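Cytochrome P450 (Rhodococcus erythropolis, PDB 3WEC) probably acts as a heme-dependent monooxygenase that hydroxylates the quinoline nitrogen of aurachin alkaloids, a step essential for their antibiotic activity. Local coordinates at residues A24-Y27 against P28-R32. Residues are numbered along the deposited sequence; the frame is centred on the assembly and turned at random.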
# COMPACT_ATOMS: atom_id res chain seq x y z
N ALA A 24 -12.10 13.12 -3.34
CA ALA A 24 -13.21 12.78 -2.42
C ALA A 24 -14.17 11.66 -2.89
O ALA A 24 -14.77 10.97 -2.07
CB ALA A 24 -14.03 14.02 -2.08
N ASP A 25 -14.35 11.54 -4.19
CA ASP A 25 -15.13 10.47 -4.79
C ASP A 25 -14.70 10.29 -6.22
O ASP A 25 -14.98 11.14 -7.06
CB ASP A 25 -16.65 10.69 -4.69
CG ASP A 25 -17.45 9.45 -5.10
OD1 ASP A 25 -18.68 9.55 -5.27
OD2 ASP A 25 -16.83 8.35 -5.26
N PRO A 26 -13.97 9.20 -6.50
CA PRO A 26 -13.48 8.99 -7.84
C PRO A 26 -14.28 7.96 -8.63
O PRO A 26 -14.15 7.88 -9.85
CB PRO A 26 -12.03 8.49 -7.61
CG PRO A 26 -11.87 8.28 -6.15
CD PRO A 26 -13.22 8.41 -5.52
N TYR A 27 -15.12 7.20 -7.94
CA TYR A 27 -15.86 6.07 -8.55
C TYR A 27 -16.83 6.43 -9.68
O TYR A 27 -16.82 5.77 -10.71
CB TYR A 27 -16.52 5.21 -7.47
CG TYR A 27 -15.49 4.81 -6.46
CD1 TYR A 27 -14.58 3.78 -6.74
CD2 TYR A 27 -15.38 5.49 -5.25
CE1 TYR A 27 -13.61 3.43 -5.83
CE2 TYR A 27 -14.39 5.16 -4.33
CZ TYR A 27 -13.51 4.12 -4.62
OH TYR A 27 -12.55 3.79 -3.68
N PRO A 28 -17.67 7.47 -9.50
CA PRO A 28 -18.51 7.77 -10.67
C PRO A 28 -17.68 8.11 -11.90
O PRO A 28 -18.17 7.93 -13.03
CB PRO A 28 -19.35 8.98 -10.22
CG PRO A 28 -19.38 8.89 -8.73
CD PRO A 28 -18.05 8.25 -8.31
N VAL A 29 -16.46 8.61 -11.70
CA VAL A 29 -15.59 9.00 -12.82
C VAL A 29 -14.89 7.77 -13.38
O VAL A 29 -14.66 7.67 -14.58
CB VAL A 29 -14.56 10.07 -12.40
CG1 VAL A 29 -13.57 10.35 -13.53
CG2 VAL A 29 -15.27 11.36 -11.95
N TYR A 30 -14.55 6.84 -12.48
CA TYR A 30 -14.07 5.51 -12.83
C TYR A 30 -15.13 4.77 -13.63
O TYR A 30 -14.81 3.98 -14.51
CB TYR A 30 -13.76 4.69 -11.57
CG TYR A 30 -12.52 5.08 -10.76
CD1 TYR A 30 -12.42 4.75 -9.41
CD2 TYR A 30 -11.44 5.73 -11.34
CE1 TYR A 30 -11.31 5.08 -8.66
CE2 TYR A 30 -10.31 6.05 -10.59
CZ TYR A 30 -10.24 5.73 -9.25
OH TYR A 30 -9.11 6.08 -8.51
N ALA A 31 -16.40 5.01 -13.28
CA ALA A 31 -17.50 4.44 -14.02
C ALA A 31 -17.51 4.97 -15.48
O ALA A 31 -17.49 4.16 -16.42
CB ALA A 31 -18.83 4.70 -13.31
N ARG A 32 -17.50 6.30 -15.64
CA ARG A 32 -17.40 6.97 -16.95
C ARG A 32 -16.28 6.32 -17.78
O ARG A 32 -16.52 5.89 -18.89
CB ARG A 32 -17.13 8.48 -16.83
CG ARG A 32 -18.33 9.37 -16.50
CD ARG A 32 -18.06 10.80 -16.95
NE ARG A 32 -18.43 10.96 -18.36
CZ ARG A 32 -17.96 11.89 -19.19
NH1 ARG A 32 -17.06 12.76 -18.78
NH2 ARG A 32 -18.39 11.93 -20.45
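Pro-26 O takes two backbone N-H groups at the start of helix 27-36: Tyr-30 N lies 2.9 Å from Pro-26 O, with the N-H pointing well at the acceptor (157°), while Val-29 N adds a weak, bent bond. One residue on, Ala-31 N reaches Tyr-27 O at 2.7 Å, and the regular helical pattern is under way. Upstream, the Asp-25 side chain swings with CG anti to N (chi1 -170°), which brings its carboxylate to the first turn; there OD2 accepts a weak capping bond from Tyr-27 N at 3.4 Å and also rests against Pro-28 CD. Pro-28 has no N-H, but a first-turn residue has no helical i-4 acceptor to miss.

Pro-26 CB sits over a face of the Tyr-30 ring, a CH-pi contact 4.0 Å from its centroid. The edge of the same ring is turned toward the face of Tyr-27 in an offset edge-to-face pair, planes at 77°; Tyr-27 CD1 lies near the plane of the Tyr-30 ring, at its edge, 3.6 Å from Tyr-30 CD1. Both phenols are tied further into the protein, Tyr-27 OH to Glu-297 and Tyr-30 OH to His-301, and Arg-333 makes a cation-pi contact with Tyr-27. The whole is a helix N-terminus weakly capped by the aspartate side chain just before it, with prolines around its first turn, packing an N-terminal helix of the P450 fold against the segment after helix 286-296 and against helix 328-333.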